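Local coordinates for protein hyaluronidase (Thermobaculum terrenum, PDB 5DIY) that belongs to glycoside hydrolase family 84 and probably removes O-linked N-acetylglucosamine from its substrates as a hexosaminidase, at residues Tyr3-Gly8 / His250-Tyr255; Glu319-Leu324 / Gly438-Asn443. One frame throughout, in Å; residues are numbered along the deposited sequence.

Overall arrangement
Contact 1 closes the parallel eight-stranded barrel by joining its first strand, 6-11, to its last, 251-256, whereas contact 2 lies in the helical part of the chain that follows and pairs the N-terminal ends of helices 322-336 and 440-451. They come in series along the chain: contact 1 is complete before contact 2 opens, and they share no helix or strand. Their centres are about 35 Å apart on opposite sides of the chain's centre, with about 21 Å between nearest atoms. Contact 1 belongs to the barrel that carries the N-acetylglucosamine site, its Tyr255 side chain about 10 Å from the bound sugar; contact 2 is away from the annotated sites.

Contact 1: residues Tyr3-Gly8 / His250-Tyr255; sequences YFRYRG and HVVGIY
Tyr6-Gly8 and Gly253-Tyr255 run as parallel strands, axes 5.0 Å apart and 14° from alignment, and form the seam that closes the TIM barrel between its first and eighth strands. Two backbone bonds zip it: Ile254 N to Tyr6 O at 3.1 Å and Gly8 N to Ile254 O at 3.0 Å. Just before the strands, Arg5 N makes a weak bond to Val252 O. On the side of Arg7 and Ile254, the Ile254 CD1 tip meets Phe4 CE1 at 3.9 Å, and Val251 CG1 touches the same ring carbon; Leu276 of helix 262-277 packs on Phe4 and Ile254. Arg7 ties its own segment together: its NH1 meets Phe4 O almost in line with the carbonyl, that oxygen lying in the guanidinium plane, while its NE bonds Asn34 O. On the other side Tyr255, with CG anti to its carbonyl carbon (chi1 -70°), lays its ring beside glycine: CD2 is 3.8 Å from Gly8 CA, where a beta carbon would clash. Its CE1 and OH meet Tyr6 CB. At the exposed end, Arg5 NH1 bonds Tyr6 OH at 3.2 Å, and Val252 CG2 sits over one face of the Arg5 guanidinium, 3.4 Å from NH2.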
loop_
_atom_site.group_PDB
_atom_site.type_symbol
_atom_site.label_atom_id
_atom_site.label_comp_id
_atom_site.label_asym_id
_atom_site.label_seq_id
_atom_site.Cartn_x
_atom_site.Cartn_y
_atom_site.Cartn_z
ATOM N N TYR C 3 -15.495 5.940 18.324
ATOM C CA TYR C 3 -16.040 5.302 17.120
ATOM C C TYR C 3 -15.466 3.903 16.901
ATOM O O TYR C 3 -16.204 2.980 16.575
ATOM C CB TYR C 3 -15.775 6.159 15.883
ATOM C CG TYR C 3 -16.584 7.423 15.857
ATOM C CD1 TYR C 3 -17.915 7.403 15.441
ATOM C CD2 TYR C 3 -16.029 8.640 16.243
ATOM C CE1 TYR C 3 -18.676 8.562 15.412
ATOM C CE2 TYR C 3 -16.780 9.808 16.218
ATOM C CZ TYR C 3 -18.105 9.760 15.802
ATOM O OH TYR C 3 -18.866 10.902 15.763
ATOM N N PHE C 4 -14.151 3.761 17.057
ATOM C CA PHE C 4 -13.470 2.474 16.898
ATOM C C PHE C 4 -12.715 2.093 18.174
ATOM O O PHE C 4 -11.892 2.874 18.663
ATOM C CB PHE C 4 -12.499 2.529 15.714
ATOM C CG PHE C 4 -13.179 2.615 14.377
ATOM C CD1 PHE C 4 -13.670 1.471 13.760
ATOM C CD2 PHE C 4 -13.344 3.842 13.740
ATOM C CE1 PHE C 4 -14.300 1.544 12.527
ATOM C CE2 PHE C 4 -13.975 3.921 12.512
ATOM C CZ PHE C 4 -14.453 2.771 11.903
ATOM N N ARG C 5 -12.983 0.891 18.692
ATOM C CA ARG C 5 -12.287 0.376 19.878
ATOM C C ARG C 5 -10.797 0.154 19.593
ATOM O O ARG C 5 -9.947 0.542 20.397
ATOM C CB ARG C 5 -12.921 -0.937 20.372
ATOM C CG ARG C 5 -12.589 -1.275 21.820
ATOM C CD ARG C 5 -12.655 -2.770 22.103
ATOM N NE ARG C 5 -13.948 -3.360 21.747
ATOM C CZ ARG C 5 -14.228 -4.668 21.761
ATOM N NH1 ARG C 5 -13.315 -5.572 22.127
ATOM N NH2 ARG C 5 -15.447 -5.077 21.409
ATOM N N TYR C 6 -10.495 -0.480 18.461
ATOM C CA TYR C 6 -9.115 -0.704 18.027
ATOM C C TYR C 6 -8.804 0.230 16.852
ATOM O O TYR C 6 -9.469 0.185 15.806
ATOM C CB TYR C 6 -8.885 -2.174 17.653
ATOM C CG TYR C 6 -9.215 -3.153 18.773
ATOM C CD1 TYR C 6 -8.601 -3.045 20.023
ATOM C CD2 TYR C 6 -10.133 -4.194 18.582
ATOM C CE1 TYR C 6 -8.897 -3.934 21.054
ATOM C CE2 TYR C 6 -10.433 -5.089 19.607
ATOM C CZ TYR C 6 -9.810 -4.955 20.841
ATOM O OH TYR C 6 -10.096 -5.832 21.868
ATOM N N ARG C 7 -7.816 1.098 17.065
ATOM C CA ARG C 7 -7.377 2.089 16.087
ATOM C C ARG C 7 -5.907 1.826 15.866
ATOM O O ARG C 7 -5.070 2.401 16.557
ATOM C CB ARG C 7 -7.590 3.497 16.647
ATOM C CG ARG C 7 -9.052 3.867 16.817
ATOM C CD ARG C 7 -9.214 5.284 17.332
ATOM N NE ARG C 7 -8.536 5.512 18.610
ATOM C CZ ARG C 7 -8.966 5.096 19.802
ATOM N NH1 ARG C 7 -10.084 4.384 19.933
ATOM N NH2 ARG C 7 -8.254 5.386 20.887
ATOM N N GLY C 8 -5.590 0.946 14.915
ATOM C CA GLY C 8 -4.287 0.295 14.909
ATOM C C GLY C 8 -3.418 0.320 13.672
ATOM O O GLY C 8 -3.843 0.707 12.581
ATOM N N HIS C 250 -20.548 -1.464 12.014
ATOM C CA HIS C 250 -20.395 -2.898 11.704
ATOM C C HIS C 250 -18.990 -3.463 11.902
ATOM O O HIS C 250 -18.772 -4.652 11.669
ATOM C CB HIS C 250 -20.868 -3.153 10.269
ATOM C CG HIS C 250 -22.231 -2.608 10.000
ATOM N ND1 HIS C 250 -22.436 -1.397 9.376
ATOM C CD2 HIS C 250 -23.458 -3.068 10.339
ATOM C CE1 HIS C 250 -23.733 -1.150 9.312
ATOM N NE2 HIS C 250 -24.374 -2.150 9.889
ATOM N N VAL C 251 -18.056 -2.628 12.359
ATOM C CA VAL C 251 -16.655 -3.010 12.484
ATOM C C VAL C 251 -16.161 -2.634 13.884
ATOM O O VAL C 251 -16.363 -1.509 14.335
ATOM C CB VAL C 251 -15.821 -2.326 11.375
ATOM C CG1 VAL C 251 -14.326 -2.499 11.602
ATOM C CG2 VAL C 251 -16.217 -2.874 10.004
ATOM N N VAL C 252 -15.532 -3.588 14.563
ATOM C CA VAL C 252 -14.985 -3.378 15.919
ATOM C C VAL C 252 -13.697 -2.535 15.911
ATOM O O VAL C 252 -13.396 -1.840 16.885
ATOM C CB VAL C 252 -14.764 -4.735 16.660
ATOM C CG1 VAL C 252 -13.611 -5.526 16.060
ATOM C CG2 VAL C 252 -14.536 -4.523 18.153
ATOM N N GLY C 253 -12.939 -2.603 14.822
ATOM C CA GLY C 253 -11.742 -1.786 14.669
ATOM C C GLY C 253 -11.073 -1.978 13.323
ATOM O O GLY C 253 -11.479 -2.837 12.535
ATOM N N ILE C 254 -10.055 -1.158 13.059
ATOM C CA ILE C 254 -9.307 -1.217 11.809
ATOM C C ILE C 254 -7.824 -1.158 12.118
ATOM O O ILE C 254 -7.378 -0.258 12.827
ATOM C CB ILE C 254 -9.670 -0.062 10.834
ATOM C CG1 ILE C 254 -11.197 0.084 10.704
ATOM C CG2 ILE C 254 -9.002 -0.293 9.478
ATOM C CD1 ILE C 254 -11.676 1.135 9.720
ATOM N N TYR C 255 -7.078 -2.124 11.584
ATOM C CA TYR C 255 -5.617 -2.074 11.560
ATOM C C TYR C 255 -5.132 -1.800 10.128
ATOM O O TYR C 255 -5.487 -2.532 9.201
ATOM C CB TYR C 255 -5.025 -3.396 12.052
ATOM C CG TYR C 255 -5.214 -3.669 13.525
ATOM C CD1 TYR C 255 -6.434 -4.136 14.016
ATOM C CD2 TYR C 255 -4.165 -3.484 14.429
ATOM C CE1 TYR C 255 -6.610 -4.402 15.366
ATOM C CE2 TYR C 255 -4.328 -3.746 15.782
ATOM C CZ TYR C 255 -5.551 -4.209 16.248
ATOM O OH TYR C 255 -5.719 -4.475 17.583
#

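Contact 2: residues Glu319-Leu324 / Gly438-Asn443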
loop_
_atom_site.group_PDB
_atom_site.type_symbol
_atom_site.label_atom_id
_atom_site.label_comp_id
_atom_site.label_asym_id
_atom_site.label_seq_id
_atom_site.Cartn_x
_atom_site.Cartn_y
_atom_site.Cartn_z
ATOM N N GLU C 319 -6.543 4.228 -11.375
ATOM C CA GLU C 319 -6.402 4.698 -12.767
ATOM C C GLU C 319 -5.062 5.395 -12.984
ATOM O O GLU C 319 -4.352 5.738 -12.033
ATOM C CB GLU C 319 -7.541 5.655 -13.149
ATOM C CG GLU C 319 -8.957 5.120 -12.945
ATOM C CD GLU C 319 -9.243 3.815 -13.668
ATOM O OE1 GLU C 319 -8.685 3.589 -14.763
ATOM O OE2 GLU C 319 -10.040 3.010 -13.137
ATOM N N GLU C 320 -4.721 5.616 -14.246
ATOM C CA GLU C 320 -3.522 6.380 -14.581
ATOM C C GLU C 320 -3.694 7.802 -14.032
ATOM O O GLU C 320 -4.817 8.289 -13.973
ATOM C CB GLU C 320 -3.276 6.372 -16.089
ATOM C CG GLU C 320 -2.720 5.048 -16.595
ATOM C CD GLU C 320 -1.293 4.796 -16.112
ATOM O OE1 GLU C 320 -0.356 5.454 -16.613
ATOM O OE2 GLU C 320 -1.107 3.947 -15.217
ATOM N N PRO C 321 -2.599 8.446 -13.570
ATOM C CA PRO C 321 -2.720 9.765 -12.926
ATOM C C PRO C 321 -3.587 10.746 -13.713
ATOM O O PRO C 321 -3.295 11.035 -14.873
ATOM C CB PRO C 321 -1.271 10.240 -12.846
ATOM C CG PRO C 321 -0.485 8.978 -12.684
ATOM C CD PRO C 321 -1.227 7.915 -13.458
ATOM N N ALA C 322 -4.653 11.237 -13.077
ATOM C CA ALA C 322 -5.731 11.932 -13.794
ATOM C C ALA C 322 -5.314 13.303 -14.317
ATOM O O ALA C 322 -5.599 13.640 -15.469
ATOM C CB ALA C 322 -6.977 12.043 -12.923
ATOM N N TYR C 323 -4.622 14.079 -13.481
ATOM C CA TYR C 323 -4.191 15.424 -13.870
ATOM C C TYR C 323 -3.337 15.403 -15.140
ATOM O O TYR C 323 -3.616 16.136 -16.087
ATOM C CB TYR C 323 -3.446 16.123 -12.720
ATOM C CG TYR C 323 -2.928 17.514 -13.059
ATOM C CD1 TYR C 323 -1.713 17.680 -13.730
ATOM C CD2 TYR C 323 -3.643 18.655 -12.707
ATOM C CE1 TYR C 323 -1.229 18.937 -14.039
ATOM C CE2 TYR C 323 -3.167 19.919 -13.018
ATOM C CZ TYR C 323 -1.958 20.054 -13.684
ATOM O OH TYR C 323 -1.464 21.301 -13.996
ATOM N N LEU C 324 -2.304 14.565 -15.173
ATOM C CA LEU C 324 -1.430 14.534 -16.350
ATOM C C LEU C 324 -2.110 13.898 -17.560
ATOM O O LEU C 324 -1.887 14.340 -18.688
ATOM C CB LEU C 324 -0.068 13.893 -16.045
ATOM C CG LEU C 324 0.985 14.846 -15.437
ATOM C CD1 LEU C 324 2.295 14.105 -15.219
ATOM C CD2 LEU C 324 1.227 16.095 -16.283
ATOM N N GLY C 438 2.944 7.312 -13.605
ATOM C CA GLY C 438 2.453 6.130 -14.309
ATOM C C GLY C 438 3.184 5.915 -15.620
ATOM O O GLY C 438 4.405 6.119 -15.707
ATOM N N ASP C 439 2.426 5.530 -16.644
ATOM C CA ASP C 439 2.902 5.543 -18.021
ATOM C C ASP C 439 2.365 6.750 -18.804
ATOM O O ASP C 439 2.389 6.763 -20.028
ATOM C CB ASP C 439 2.520 4.228 -18.691
ATOM C CG ASP C 439 3.292 3.055 -18.117
ATOM O OD1 ASP C 439 4.497 2.918 -18.418
ATOM O OD2 ASP C 439 2.704 2.285 -17.345
ATOM N N VAL C 440 1.919 7.784 -18.097
ATOM C CA VAL C 440 1.265 8.920 -18.745
ATOM C C VAL C 440 2.306 9.769 -19.486
ATOM O O VAL C 440 2.112 10.111 -20.647
ATOM C CB VAL C 440 0.484 9.797 -17.741
ATOM C CG1 VAL C 440 -0.226 10.934 -18.467
ATOM C CG2 VAL C 440 -0.522 8.956 -16.959
ATOM N N VAL C 441 3.411 10.089 -18.820
ATOM C CA VAL C 441 4.482 10.855 -19.465
ATOM C C VAL C 441 5.121 9.994 -20.554
ATOM O O VAL C 441 5.340 10.468 -21.665
ATOM C CB VAL C 441 5.522 11.378 -18.455
ATOM C CG1 VAL C 441 6.660 12.102 -19.169
ATOM C CG2 VAL C 441 4.863 12.323 -17.466
ATOM N N ARG C 442 5.375 8.722 -20.244
ATOM C CA ARG C 442 5.874 7.763 -21.239
ATOM C C ARG C 442 5.065 7.797 -22.530
ATOM O O ARG C 442 5.630 8.020 -23.613
ATOM C CB ARG C 442 5.865 6.341 -20.675
ATOM C CG ARG C 442 6.552 5.304 -21.550
ATOM C CD ARG C 442 6.219 3.892 -21.092
ATOM N NE ARG C 442 6.745 3.647 -19.754
ATOM C CZ ARG C 442 8.005 3.326 -19.467
ATOM N NH1 ARG C 442 8.912 3.184 -20.424
ATOM N NH2 ARG C 442 8.361 3.139 -18.198
ATOM N N ASN C 443 3.749 7.598 -22.411
ATOM C CA ASN C 443 2.871 7.519 -23.589
ATOM C C ASN C 443 2.833 8.840 -24.360
ATOM O O ASN C 443 2.764 8.835 -25.581
ATOM C CB ASN C 443 1.441 7.076 -23.218
ATOM C CG ASN C 443 1.373 5.666 -22.624
ATOM O OD1 ASN C 443 2.250 4.827 -22.830
ATOM N ND2 ASN C 443 0.308 5.405 -21.877
HETATM O O HOH W 1 1.457 2.906 -14.846
#
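This is a meeting of two helix N-termini, a buried apolar patch edged by two carboxylates, in the helical region that follows the barrel. Pro321 and Asp439 hold the N-cap positions of helices 322-336 and 440-451. Glu320, bent at chi2 (-69°), brings OE1 to Asp439 N at 2.8 Å, using the syn lone pair. A water donates to both Glu320 OE2 and Asp439 OD2, bridging two carboxylates whose like charges would otherwise probably repel. Asp439 OD1 is in turn paired with Arg442 NE at 2.7 Å, which probably eases that repulsion. With an alanine at Glu320, Asp439 N would probably lose this acceptor and the water one of its two carboxylate partners. Gly438 has a positive phi, and a beta carbon there would run into Glu320 OE1 and Pro321 CD. Beneath the polar edge, Val440 divides its methyls over residues 320-324: CG2 lies 3.7 Å from Pro321 CD, while CG1, anti to the backbone N (chi1 -178°), meets Leu324 CB at 3.8 Å. Leu324 CD1 crosses to Val441 CG2. Farther along helix 322-336, Phe328 touches both valines, and Trp382 and Leu386 of helix 373-398 pack against Val441.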